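Local coordinates for protein putative dihydrodipicolinate synthase (Thermus thermophilus, PDB 2PCQ) that is a TIM-barrel protein of the dihydrodipicolinate synthase family and is probably an enzyme, at residues A[124-129]-A[152-157]. Sequence-based numbering, arbitrary orientation.
Sequences YHVPQN and KDSSGD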
ATOM      1  N   TYR A 124      18.736   0.422  11.655  1.00 14.15           N
ATOM      2  CA  TYR A 124      17.965  -0.812  11.560  1.00 13.29           C
ATOM      3  C   TYR A 124      16.707  -0.600  10.732  1.00 12.91           C
ATOM      4  O   TYR A 124      15.740   0.000  11.197  1.00 14.46           O
ATOM      5  CB  TYR A 124      17.589  -1.295  12.966  1.00 12.81           C
ATOM      6  CG  TYR A 124      17.291  -2.780  13.081  1.00 15.14           C
ATOM      7  CD1 TYR A 124      17.244  -3.396  14.328  1.00 15.93           C
ATOM      8  CD2 TYR A 124      17.098  -3.575  11.947  1.00 14.97           C
ATOM      9  CE1 TYR A 124      17.026  -4.766  14.454  1.00 16.88           C
ATOM     10  CE2 TYR A 124      16.876  -4.950  12.060  1.00 16.55           C
ATOM     11  CZ  TYR A 124      16.846  -5.537  13.320  1.00 19.91           C
ATOM     12  OH  TYR A 124      16.672  -6.899  13.455  1.00 18.28           O
ATOM     13  N   HIS A 125      16.729  -1.095   9.500  1.00 13.46           N
ATOM     14  CA  HIS A 125      15.586  -0.969   8.604  1.00 11.23           C
ATOM     15  C   HIS A 125      14.895  -2.324   8.461  1.00 12.45           C
ATOM     16  O   HIS A 125      15.360  -3.197   7.727  1.00 11.95           O
ATOM     17  CB  HIS A 125      16.049  -0.474   7.231  1.00 12.29           C
ATOM     18  CG  HIS A 125      14.931  -0.254   6.257  1.00 14.69           C
ATOM     19  ND1 HIS A 125      13.841   0.545   6.538  1.00 13.27           N
ATOM     20  CD2 HIS A 125      14.743  -0.712   4.997  1.00 11.14           C
ATOM     21  CE1 HIS A 125      13.032   0.568   5.495  1.00 12.38           C
ATOM     22  NE2 HIS A 125      13.555  -0.186   4.545  1.00 16.51           N
ATOM     23  N   VAL A 126      13.787  -2.497   9.173  1.00 11.49           N
ATOM     24  CA  VAL A 126      13.030  -3.743   9.125  1.00 11.86           C
ATOM     25  C   VAL A 126      11.540  -3.372   9.075  1.00 14.10           C
ATOM     26  O   VAL A 126      10.776  -3.660   9.994  1.00 15.11           O
ATOM     27  CB  VAL A 126      13.396  -4.648  10.362  1.00 11.51           C
ATOM     28  CG1 VAL A 126      13.187  -3.884  11.667  1.00 13.20           C
ATOM     29  CG2 VAL A 126      12.591  -5.944  10.342  1.00  9.58           C
ATOM     30  N   PRO A 127      11.115  -2.731   7.966  1.00 13.47           N
ATOM     31  CA  PRO A 127       9.741  -2.274   7.716  1.00 15.86           C
ATOM     32  C   PRO A 127       8.625  -3.302   7.862  1.00 16.95           C
ATOM     33  O   PRO A 127       7.493  -2.945   8.180  1.00 13.96           O
ATOM     34  CB  PRO A 127       9.819  -1.690   6.302  1.00 12.92           C
ATOM     35  CG  PRO A 127      10.886  -2.517   5.657  1.00 12.39           C
ATOM     36  CD  PRO A 127      11.934  -2.582   6.749  1.00 10.69           C
ATOM     37  N   GLN A 128       8.934  -4.572   7.634  1.00 15.65           N
ATOM     38  CA  GLN A 128       7.920  -5.608   7.763  1.00 19.18           C
ATOM     39  C   GLN A 128       7.324  -5.579   9.168  1.00 17.87           C
ATOM     40  O   GLN A 128       6.142  -5.861   9.356  1.00 19.84           O
ATOM     41  CB  GLN A 128       8.523  -6.989   7.474  1.00 21.86           C
ATOM     42  CG  GLN A 128       9.111  -7.116   6.071  1.00 30.80           C
ATOM     43  CD  GLN A 128      10.622  -6.911   6.035  1.00 37.44           C
ATOM     44  OE1 GLN A 128      11.162  -5.997   6.671  1.00 22.10           O
ATOM     45  NE2 GLN A 128      11.310  -7.762   5.277  1.00 37.34           N
ATOM     46  N   ASN A 129       8.147  -5.225  10.151  1.00 15.12           N
ATOM     47  CA  ASN A 129       7.693  -5.158  11.538  1.00 14.00           C
ATOM     48  C   ASN A 129       7.443  -3.726  12.028  1.00 18.14           C
ATOM     49  O   ASN A 129       6.403  -3.446  12.625  1.00 14.81           O
ATOM     50  CB  ASN A 129       8.715  -5.832  12.459  1.00 16.36           C
ATOM     51  CG  ASN A 129       8.776  -7.341  12.269  1.00 20.64           C
ATOM     52  OD1 ASN A 129       7.850  -8.069  12.628  1.00 20.61           O
ATOM     53  ND2 ASN A 129       9.871  -7.814  11.702  1.00 19.73           N
ATOM     54  N   LYS A 152      21.627  -2.436   8.988  1.00 14.32           N
ATOM     55  CA  LYS A 152      21.126  -3.789   8.818  1.00 12.83           C
ATOM     56  C   LYS A 152      19.819  -3.522   8.079  1.00 15.02           C
ATOM     57  O   LYS A 152      18.926  -2.849   8.604  1.00 12.74           O
ATOM     58  CB  LYS A 152      20.815  -4.483  10.143  1.00 10.84           C
ATOM     59  CG  LYS A 152      20.180  -5.860   9.922  1.00 15.64           C
ATOM     60  CD  LYS A 152      19.724  -6.542  11.207  1.00 15.22           C
ATOM     61  CE  LYS A 152      18.940  -7.812  10.869  1.00 14.22           C
ATOM     62  NZ  LYS A 152      18.282  -8.427  12.056  1.00 21.20           N
ATOM     63  N   ASP A 153      19.722  -4.030   6.858  1.00 13.81           N
ATOM     64  CA  ASP A 153      18.536  -3.836   6.042  1.00 15.26           C
ATOM     65  C   ASP A 153      17.836  -5.180   5.851  1.00 14.45           C
ATOM     66  O   ASP A 153      18.342  -6.062   5.153  1.00 13.78           O
ATOM     67  CB  ASP A 153      18.939  -3.252   4.686  1.00 13.69           C
ATOM     68  CG  ASP A 153      17.760  -2.704   3.909  1.00 16.85           C
ATOM     69  OD1 ASP A 153      16.717  -3.384   3.852  1.00 14.08           O
ATOM     70  OD2 ASP A 153      17.883  -1.597   3.342  1.00 17.52           O
ATOM     71  N   SER A 154      16.667  -5.329   6.468  1.00 13.51           N
ATOM     72  CA  SER A 154      15.903  -6.571   6.376  1.00 14.36           C
ATOM     73  C   SER A 154      14.767  -6.508   5.363  1.00 13.91           C
ATOM     74  O   SER A 154      14.036  -7.484   5.194  1.00 11.61           O
ATOM     75  CB  SER A 154      15.309  -6.922   7.745  1.00 13.78           C
ATOM     76  OG  SER A 154      16.306  -6.961   8.748  1.00 14.58           O
ATOM     77  N   SER A 155      14.624  -5.372   4.684  1.00 14.03           N
ATOM     78  CA  SER A 155      13.534  -5.177   3.724  1.00 12.70           C
ATOM     79  C   SER A 155      13.450  -6.149   2.553  1.00 16.14           C
ATOM     80  O   SER A 155      12.358  -6.448   2.076  1.00 17.62           O
ATOM     81  CB  SER A 155      13.573  -3.752   3.161  1.00 11.68           C
ATOM     82  OG  SER A 155      14.676  -3.589   2.290  1.00 14.72           O
ATOM     83  N   GLY A 156      14.591  -6.639   2.082  1.00 17.43           N
ATOM     84  CA  GLY A 156      14.567  -7.536   0.943  1.00 17.66           C
ATOM     85  C   GLY A 156      14.477  -6.722  -0.339  1.00 18.09           C
ATOM     86  O   GLY A 156      14.276  -7.264  -1.421  1.00 17.59           O
ATOM     87  N   ASP A 157      14.609  -5.405  -0.215  1.00 17.96           N
ATOM     88  CA  ASP A 157      14.568  -4.523  -1.379  1.00 16.63           C
ATOM     89  C   ASP A 157      16.023  -4.265  -1.742  1.00 15.30           C
ATOM     90  O   ASP A 157      16.655  -3.365  -1.191  1.00 15.61           O
ATOM     91  CB  ASP A 157      13.864  -3.205  -1.028  1.00 14.60           C
ATOM     92  CG  ASP A 157      13.842  -2.225  -2.192  1.00 24.12           C
ATOM     93  OD1 ASP A 157      14.543  -2.466  -3.197  1.00 25.17           O
ATOM     94  OD2 ASP A 157      13.129  -1.205  -2.099  1.00 26.54           O
TER
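Y124 and K152 reach the same way from two neighbouring parallel strands, 121-125 and 148-153, of an eight-stranded TIM barrel, and meet at their ends where the strands run out into loops. K152 leaves its strand with CG anti to the backbone N (chi1 175°) and stays extended to the end. From its CB, CG comes within 4.0 Å of Y124 CE2; CD, oblique to the phenol ring, closes to 3.4 Å from the same CE2; CE passes on toward the hydroxyl; and NZ gives a hydrogen bond of 2.6 Å to Y124 OH. That phenol oxygen is also hydrogen-bonded to S40 N, so two partners fix the ring's tip, while L36 and L93 touch both side chains. V126 CG1 lies over one face of the phenol, offset toward the rim, and S154 OG sits at its edge.

Backbone bonds from H125 N to K152 O and from S154 N to H125 O hold the two strand ends in register. On the sheet face carrying H125 and D153, the imidazole and carboxylate lie side by side with planes 84° apart, D153 OD1 standing 3.5 Å from H125 CD2 at the ring edge. P127 CD, from the start of helix 127-130, covers the centre of one imidazole face. OD1 of D153 closes an Asx turn with S155 N and accepts a hydrogen bond from S155 OG on its syn side, while OD2 forms a salt bridge with R160 and a hydrogen bond with Y164 OH. Further out, Q128, bent at chi2 (98°), brings its amide to the 152-157 segment; NE2 donates to S154 O at 2.7 Å, almost straight and in the amide plane, but from above the plane of the accepting carbonyl.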